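Long-range contacts in Galactose/lactose metabolism regulatory protein GAL80 (Saccharomyces cerevisiae, PDB 3BTV), which represses the galactose and lactose metabolic genes of yeast by binding the activator GAL4 and blocking its transcriptional activation until an inducing sugar is present: residues B[116-126]-B[145-153]; B[200-210]-B[258-266]. The protein carries 1 engineered substitution. One frame throughout, in Å; residues are numbered along the deposited sequence.

How the interactions relate
Interactions 1 and 2 follow one another along the chain, and each belongs to a different half of the protein. Interaction 1 pairs the last two strands of the parallel sheet in the Rossmann-type, nucleotide-binding half; interaction 2 lies in the C-terminal half, where the start of helix 209-225 meets the approach to strand 264-271. The centres of interaction 1 and interaction 2 are about 28 Å apart. The nearest atoms of interaction 1 and interaction 2 are about 6 Å apart, without touching. Helix 405-424 serves both, covering Trp126, Ile151 and Leu153 in the first and Val210, Pro262 and Leu265 in the second. A further tie is Trp126 NE1, which hydrogen-bonds to Thr211 O, just beyond segment 200-210.

Interaction 1 of 2, residues B[116-126]-B[145-153]; sequences NPNLKYLFVEW and RGVQTIISL
Leu122 is gripped through both its backbone N and its backbone O by strand 148-152: its N donates to Gln148 O (2.9 Å), and its O accepts from Ile150 N at 2.7 Å. Gln148 N to Lys120 O, Val124 N to Ile150 O and Ser152 N to Val124 O complete five backbone bonds, the straightest being that of Val124 N (173°). This is the parallel pairing of a beta-alpha-beta crossover: strand 121-125 leads through helix 132-143 to strand 148-152, the outermost strand on this side of the Rossmann-fold sheet.

Tyr121, Phe123 and Ile150 share one sheet face, beneath helix 363-380. Ile150 CG2 lies over one face of the Phe123 ring, 4.2 Å from its centroid, a CH-pi contact offset toward the rim. With CG anti to the backbone N (chi1 -170°), Phe123 swings its ring toward Ile150, while its edge meets Ser152 N in plane. Replacing Phe123 by alanine would probably leave Ile150 CG2 without its aromatic partner and open a gap beside Ser152 CB.

On the opposite face, branched Ile151 suits an extended strand and reaches Val124 O with CD1 (3.3 Å). At one end Leu119 CD2 packs on Val147 CG1 (3.7 Å); at the other, Leu153 CD2 sits over one face of the Trp126 indole, 3.9 Å from Trp126 CG.

Interaction 2 of 2, residues B[200-210]-B[258-266]; sequences IYEIGNGVDLV and PKTVPDHLL
Thr260 has OG1 between its backbone N and carbonyl carbon (chi1 54°), which aims the hydroxyl across at the backbone of Ile203. There OG1 accepts from Ile203 N at 2.8 Å and donates a weak bond to Glu202 OE1. The acid reaches it because its chain bends at chi2 (70°), bringing the two side chains alongside each other. Threonine suits the place, since one short side chain both receives an N-H and offers a proton to a carboxylate.

The neighbouring backbone closes the junction: Thr260 N donates to Tyr201 O (2.9 Å), with Val261 N a weak second donor to the same oxygen. Val261 then wedges its two methyls into segment 200-210, CG1 against Glu202 C (3.6 Å) and CG2 against Tyr201 CA (3.7 Å).

Farther on, the start of helix 209-225 settles over Pro262. Asp208 is its N-cap, accepting a weak bond from Val210 N through OD1, with Thr211 OG1 binding OD2. A water accepts from Leu209 N and donates to Pro262 O (2.6 Å), bridging the segments. Leu209 CD2 covers the backbone at His264 N (3.8 Å), and Val210 CG2 approaches Pro262 CG. Within segment 258-266, Lys259 NZ bonds Val261 O and forms a salt bridge with Asp263 OD2, which also accepts from Ile240 N.

In the C-terminal domain of Gal80p the contact thus joins helix 209-225 to strand 264-271 of the large mixed sheet: a polar Thr260 junction at the exposed margin and, deeper in, first helix N-H groups met by Asp208 and water beside apolar Leu209 and Val210.

Interaction 1 of 2, residues B[116-126]-B[145-153]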
# COMPACT_ATOMS: atom_id res chain seq x y z
N ASN B 116 18.86 -5.18 -45.76
CA ASN B 116 20.08 -4.80 -45.06
C ASN B 116 20.72 -5.98 -44.35
O ASN B 116 20.32 -6.34 -43.25
CB ASN B 116 19.79 -3.69 -44.04
CG ASN B 116 21.04 -3.20 -43.34
OD1 ASN B 116 22.15 -3.65 -43.63
ND2 ASN B 116 20.87 -2.25 -42.42
N PRO B 117 21.73 -6.59 -44.99
CA PRO B 117 22.47 -7.74 -44.47
C PRO B 117 23.28 -7.40 -43.22
O PRO B 117 23.70 -8.30 -42.49
CB PRO B 117 23.42 -8.10 -45.62
CG PRO B 117 22.80 -7.48 -46.83
CD PRO B 117 22.17 -6.22 -46.35
N ASN B 118 23.49 -6.11 -42.98
CA ASN B 118 24.32 -5.67 -41.87
C ASN B 118 23.54 -5.39 -40.58
O ASN B 118 24.12 -5.30 -39.50
CB ASN B 118 25.13 -4.44 -42.28
CG ASN B 118 25.92 -4.67 -43.55
OD1 ASN B 118 25.93 -3.82 -44.44
ND2 ASN B 118 26.57 -5.82 -43.65
N LEU B 119 22.22 -5.26 -40.69
CA LEU B 119 21.40 -4.96 -39.52
C LEU B 119 21.59 -6.01 -38.43
O LEU B 119 21.39 -7.20 -38.66
CB LEU B 119 19.92 -4.84 -39.88
CG LEU B 119 19.06 -4.27 -38.74
CD1 LEU B 119 19.39 -2.80 -38.49
CD2 LEU B 119 17.58 -4.44 -39.00
N LYS B 120 21.99 -5.55 -37.25
CA LYS B 120 22.24 -6.44 -36.13
C LYS B 120 21.37 -6.10 -34.93
O LYS B 120 21.10 -6.95 -34.09
CB LYS B 120 23.72 -6.37 -35.72
CG LYS B 120 24.69 -6.73 -36.82
CD LYS B 120 24.60 -8.20 -37.19
CE LYS B 120 25.57 -8.55 -38.31
NZ LYS B 120 25.19 -7.92 -39.61
N TYR B 121 20.94 -4.85 -34.85
CA TYR B 121 20.26 -4.37 -33.66
C TYR B 121 19.03 -3.53 -33.93
O TYR B 121 19.02 -2.69 -34.82
CB TYR B 121 21.23 -3.56 -32.80
CG TYR B 121 22.46 -4.32 -32.38
CD1 TYR B 121 23.69 -4.08 -32.98
CD2 TYR B 121 22.39 -5.28 -31.38
CE1 TYR B 121 24.82 -4.78 -32.60
CE2 TYR B 121 23.52 -5.98 -30.99
CZ TYR B 121 24.73 -5.73 -31.60
OH TYR B 121 25.85 -6.43 -31.21
N LEU B 122 17.99 -3.77 -33.12
CA LEU B 122 16.82 -2.91 -33.12
C LEU B 122 16.55 -2.40 -31.71
O LEU B 122 16.35 -3.18 -30.78
CB LEU B 122 15.59 -3.64 -33.65
CG LEU B 122 14.30 -2.82 -33.56
CD1 LEU B 122 14.40 -1.57 -34.44
CD2 LEU B 122 13.09 -3.66 -33.94
N PHE B 123 16.56 -1.08 -31.57
CA PHE B 123 16.44 -0.43 -30.27
C PHE B 123 15.13 0.34 -30.24
O PHE B 123 14.93 1.26 -31.04
CB PHE B 123 17.62 0.52 -30.09
CG PHE B 123 17.76 1.10 -28.71
CD1 PHE B 123 18.90 1.81 -28.36
CD2 PHE B 123 16.77 0.93 -27.76
CE1 PHE B 123 19.05 2.34 -27.09
CE2 PHE B 123 16.92 1.46 -26.49
CZ PHE B 123 18.05 2.17 -26.15
N VAL B 124 14.23 -0.04 -29.33
CA VAL B 124 12.93 0.63 -29.21
C VAL B 124 12.71 1.15 -27.81
O VAL B 124 13.14 0.51 -26.84
CB VAL B 124 11.75 -0.30 -29.61
CG1 VAL B 124 10.42 0.44 -29.57
CG2 VAL B 124 11.98 -0.88 -31.02
N GLU B 125 12.06 2.29 -27.68
CA GLU B 125 11.74 2.82 -26.36
C GLU B 125 10.51 2.16 -25.76
O GLU B 125 9.65 1.65 -26.48
CB GLU B 125 11.55 4.33 -26.42
CG GLU B 125 12.86 5.05 -26.62
CD GLU B 125 12.72 6.53 -26.43
OE1 GLU B 125 11.78 7.11 -27.02
OE2 GLU B 125 13.55 7.12 -25.69
N TRP B 126 10.45 2.15 -24.43
CA TRP B 126 9.26 1.71 -23.71
C TRP B 126 8.28 2.88 -23.73
O TRP B 126 8.69 4.02 -23.53
CB TRP B 126 9.60 1.32 -22.27
CG TRP B 126 8.39 0.92 -21.48
CD1 TRP B 126 7.72 1.69 -20.59
CD2 TRP B 126 7.69 -0.32 -21.55
NE1 TRP B 126 6.64 1.00 -20.10
CE2 TRP B 126 6.60 -0.24 -20.68
CE3 TRP B 126 7.87 -1.50 -22.29
CZ2 TRP B 126 5.69 -1.29 -20.49
CZ3 TRP B 126 6.98 -2.54 -22.10
CH2 TRP B 126 5.90 -2.43 -21.22
N ARG B 145 12.91 -11.85 -37.68
CA ARG B 145 13.84 -11.02 -38.43
C ARG B 145 15.27 -11.37 -38.05
O ARG B 145 16.21 -11.12 -38.81
CB ARG B 145 13.57 -9.53 -38.18
CG ARG B 145 14.54 -8.60 -38.90
CD ARG B 145 14.61 -8.93 -40.39
NE ARG B 145 15.64 -8.14 -41.07
CZ ARG B 145 16.91 -8.50 -41.18
NH1 ARG B 145 17.33 -9.64 -40.64
NH2 ARG B 145 17.77 -7.72 -41.82
N GLY B 146 15.44 -11.95 -36.87
CA GLY B 146 16.74 -12.44 -36.44
C GLY B 146 17.63 -11.45 -35.72
O GLY B 146 18.66 -11.83 -35.15
N VAL B 147 17.26 -10.17 -35.74
CA VAL B 147 18.07 -9.12 -35.11
C VAL B 147 18.02 -9.20 -33.60
O VAL B 147 17.02 -9.64 -33.02
CB VAL B 147 17.64 -7.71 -35.55
CG1 VAL B 147 17.93 -7.50 -37.04
CG2 VAL B 147 16.16 -7.50 -35.25
N GLN B 148 19.09 -8.76 -32.95
CA GLN B 148 19.07 -8.61 -31.50
C GLN B 148 18.29 -7.35 -31.18
O GLN B 148 18.49 -6.31 -31.81
CB GLN B 148 20.48 -8.51 -30.93
CG GLN B 148 20.50 -8.17 -29.46
CD GLN B 148 20.01 -9.31 -28.59
OE1 GLN B 148 18.98 -9.21 -27.93
NE2 GLN B 148 20.75 -10.41 -28.60
N THR B 149 17.40 -7.45 -30.20
CA THR B 149 16.55 -6.31 -29.85
C THR B 149 16.92 -5.72 -28.49
O THR B 149 17.41 -6.41 -27.60
CB THR B 149 15.06 -6.69 -29.85
OG1 THR B 149 14.77 -7.51 -28.71
CG2 THR B 149 14.68 -7.45 -31.12
N ILE B 150 16.67 -4.42 -28.36
CA ILE B 150 16.86 -3.72 -27.09
C ILE B 150 15.60 -2.91 -26.79
O ILE B 150 15.03 -2.29 -27.69
CB ILE B 150 18.07 -2.77 -27.15
CG1 ILE B 150 19.32 -3.49 -27.66
CG2 ILE B 150 18.35 -2.14 -25.78
CD1 ILE B 150 19.80 -3.04 -29.05
N ILE B 151 15.14 -2.94 -25.54
CA ILE B 151 14.07 -2.06 -25.11
C ILE B 151 14.66 -1.05 -24.13
O ILE B 151 15.50 -1.40 -23.30
CB ILE B 151 12.90 -2.83 -24.42
CG1 ILE B 151 11.70 -1.90 -24.16
CG2 ILE B 151 13.34 -3.47 -23.11
CD1 ILE B 151 10.91 -1.55 -25.45
N SER B 152 14.22 0.20 -24.21
CA SER B 152 14.70 1.24 -23.31
C SER B 152 14.08 1.17 -21.91
O SER B 152 13.33 2.06 -21.50
CB SER B 152 14.45 2.62 -23.91
OG SER B 152 15.19 3.60 -23.20
N LEU B 153 14.39 0.10 -21.18
CA LEU B 153 14.05 0.03 -19.75
C LEU B 153 15.31 0.47 -18.98
O LEU B 153 15.88 -0.30 -18.21
CB LEU B 153 13.60 -1.38 -19.36
CG LEU B 153 12.22 -1.81 -19.90
CD1 LEU B 153 11.92 -3.28 -19.60
CD2 LEU B 153 11.10 -0.94 -19.33

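Interaction 2 of 2, residues B[200-210]-B[258-266]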
# COMPACT_ATOMS: atom_id res chain seq x y z
N ILE B 200 -1.47 12.36 -24.78
CA ILE B 200 -0.93 11.80 -23.54
C ILE B 200 -2.05 11.42 -22.57
O ILE B 200 -1.82 10.69 -21.61
CB ILE B 200 -0.03 12.81 -22.83
CG1 ILE B 200 0.90 13.50 -23.83
CG2 ILE B 200 0.77 12.15 -21.75
CD1 ILE B 200 1.76 14.58 -23.20
N TYR B 201 -3.25 11.94 -22.82
CA TYR B 201 -4.37 11.84 -21.90
C TYR B 201 -5.53 11.02 -22.45
O TYR B 201 -6.61 11.00 -21.86
CB TYR B 201 -4.85 13.25 -21.56
CG TYR B 201 -3.73 14.12 -21.04
CD1 TYR B 201 -3.06 15.00 -21.88
CD2 TYR B 201 -3.33 14.04 -19.72
CE1 TYR B 201 -2.02 15.79 -21.41
CE2 TYR B 201 -2.29 14.82 -19.23
CZ TYR B 201 -1.64 15.69 -20.08
OH TYR B 201 -0.62 16.46 -19.59
N GLU B 202 -5.29 10.35 -23.57
CA GLU B 202 -6.33 9.59 -24.26
C GLU B 202 -5.95 8.12 -24.20
O GLU B 202 -4.82 7.78 -24.52
CB GLU B 202 -6.44 10.07 -25.72
CG GLU B 202 -7.06 9.05 -26.68
CD GLU B 202 -8.55 8.83 -26.45
OE1 GLU B 202 -9.21 9.70 -25.85
OE2 GLU B 202 -9.06 7.78 -26.89
N ILE B 203 -6.89 7.27 -23.80
CA ILE B 203 -6.55 5.86 -23.57
C ILE B 203 -6.14 5.19 -24.89
O ILE B 203 -6.59 5.59 -25.97
CB ILE B 203 -7.72 5.09 -22.90
CG1 ILE B 203 -7.22 3.75 -22.35
CG2 ILE B 203 -8.86 4.89 -23.88
CD1 ILE B 203 -8.31 2.71 -22.19
N GLY B 204 -5.26 4.20 -24.81
CA GLY B 204 -4.89 3.42 -25.98
C GLY B 204 -3.78 4.01 -26.84
O GLY B 204 -3.47 3.49 -27.91
N ASN B 205 -3.16 5.09 -26.38
CA ASN B 205 -2.04 5.68 -27.10
C ASN B 205 -0.69 5.25 -26.52
O ASN B 205 0.34 5.83 -26.86
CB ASN B 205 -2.15 7.19 -27.11
CG ASN B 205 -3.23 7.68 -28.05
OD1 ASN B 205 -3.75 8.78 -27.90
ND2 ASN B 205 -3.57 6.84 -29.02
N GLY B 206 -0.71 4.25 -25.65
CA GLY B 206 0.52 3.65 -25.15
C GLY B 206 1.29 4.46 -24.12
O GLY B 206 2.43 4.14 -23.80
N VAL B 207 0.67 5.52 -23.60
CA VAL B 207 1.30 6.35 -22.58
C VAL B 207 0.30 6.67 -21.48
O VAL B 207 -0.73 7.27 -21.74
CB VAL B 207 1.87 7.66 -23.14
CG1 VAL B 207 2.67 8.39 -22.07
CG2 VAL B 207 2.73 7.39 -24.35
N ASP B 208 0.60 6.27 -20.25
CA ASP B 208 -0.32 6.45 -19.15
C ASP B 208 0.32 6.01 -17.84
O ASP B 208 1.41 5.44 -17.82
CB ASP B 208 -1.62 5.67 -19.38
CG ASP B 208 -1.42 4.17 -19.35
OD1 ASP B 208 -1.34 3.60 -18.24
OD2 ASP B 208 -1.34 3.56 -20.43
N LEU B 209 -0.39 6.27 -16.75
CA LEU B 209 0.12 6.03 -15.40
C LEU B 209 0.52 4.57 -15.21
O LEU B 209 1.52 4.28 -14.56
CB LEU B 209 -0.95 6.39 -14.37
CG LEU B 209 -0.54 6.17 -12.91
CD1 LEU B 209 0.68 7.04 -12.59
CD2 LEU B 209 -1.67 6.45 -11.94
N VAL B 210 -0.27 3.66 -15.74
CA VAL B 210 -0.01 2.25 -15.53
C VAL B 210 1.10 1.75 -16.44
O VAL B 210 2.12 1.21 -15.98
CB VAL B 210 -1.27 1.42 -15.74
CG1 VAL B 210 -0.99 -0.04 -15.42
CG2 VAL B 210 -2.38 1.95 -14.84
N PRO B 258 -10.79 16.85 -21.17
CA PRO B 258 -11.11 15.49 -20.75
C PRO B 258 -9.88 14.59 -20.71
O PRO B 258 -8.95 14.75 -21.50
CB PRO B 258 -12.08 15.00 -21.85
CG PRO B 258 -12.23 16.17 -22.83
CD PRO B 258 -11.06 17.06 -22.60
N LYS B 259 -9.89 13.65 -19.77
CA LYS B 259 -8.83 12.66 -19.67
C LYS B 259 -9.49 11.29 -19.64
O LYS B 259 -10.42 11.06 -18.86
CB LYS B 259 -8.01 12.89 -18.40
CG LYS B 259 -6.91 11.87 -18.12
CD LYS B 259 -6.06 12.27 -16.91
CE LYS B 259 -6.84 12.19 -15.58
NZ LYS B 259 -7.69 10.94 -15.45
N THR B 260 -9.04 10.37 -20.49
CA THR B 260 -9.54 9.00 -20.37
C THR B 260 -8.51 8.04 -19.79
O THR B 260 -8.83 6.89 -19.51
CB THR B 260 -10.07 8.47 -21.71
OG1 THR B 260 -9.06 8.61 -22.71
CG2 THR B 260 -11.32 9.25 -22.14
N VAL B 261 -7.27 8.50 -19.61
CA VAL B 261 -6.26 7.69 -18.91
C VAL B 261 -6.42 7.77 -17.37
O VAL B 261 -7.03 8.71 -16.85
CB VAL B 261 -4.83 8.06 -19.34
CG1 VAL B 261 -4.64 7.81 -20.84
CG2 VAL B 261 -4.53 9.50 -19.00
N PRO B 262 -5.87 6.79 -16.63
CA PRO B 262 -6.11 6.74 -15.18
C PRO B 262 -5.41 7.85 -14.39
O PRO B 262 -4.38 8.37 -14.81
CB PRO B 262 -5.51 5.39 -14.78
CG PRO B 262 -5.40 4.61 -16.05
CD PRO B 262 -5.11 5.62 -17.10
N ASP B 263 -5.99 8.19 -13.25
CA ASP B 263 -5.35 9.11 -12.30
C ASP B 263 -4.95 8.42 -11.00
O ASP B 263 -4.41 9.07 -10.09
CB ASP B 263 -6.28 10.27 -11.97
CG ASP B 263 -7.72 9.85 -11.87
OD1 ASP B 263 -8.07 9.16 -10.89
OD2 ASP B 263 -8.49 10.20 -12.79
N HIS B 264 -5.21 7.13 -10.88
CA HIS B 264 -4.70 6.39 -9.70
C HIS B 264 -4.64 4.91 -9.96
O HIS B 264 -5.48 4.35 -10.66
CB HIS B 264 -5.56 6.62 -8.47
CG HIS B 264 -4.81 6.50 -7.18
ND1 HIS B 264 -4.62 5.30 -6.53
CD2 HIS B 264 -4.19 7.43 -6.41
CE1 HIS B 264 -3.93 5.49 -5.42
NE2 HIS B 264 -3.67 6.79 -5.32
N LEU B 265 -3.62 4.27 -9.39
CA LEU B 265 -3.47 2.84 -9.48
C LEU B 265 -3.22 2.29 -8.08
O LEU B 265 -2.32 2.77 -7.35
CB LEU B 265 -2.29 2.47 -10.39
CG LEU B 265 -1.86 0.98 -10.34
CD1 LEU B 265 -2.91 0.07 -10.95
CD2 LEU B 265 -0.51 0.74 -10.99
N LEU B 266 -4.02 1.31 -7.69
CA LEU B 266 -3.74 0.51 -6.49
C LEU B 266 -3.32 -0.84 -6.99
O LEU B 266 -4.00 -1.43 -7.83
CB LEU B 266 -4.98 0.35 -5.60
CG LEU B 266 -5.63 1.60 -5.02
CD1 LEU B 266 -6.92 1.23 -4.30
CD2 LEU B 266 -4.68 2.32 -4.07
O HOH W 1 -2.62 8.13 -16.69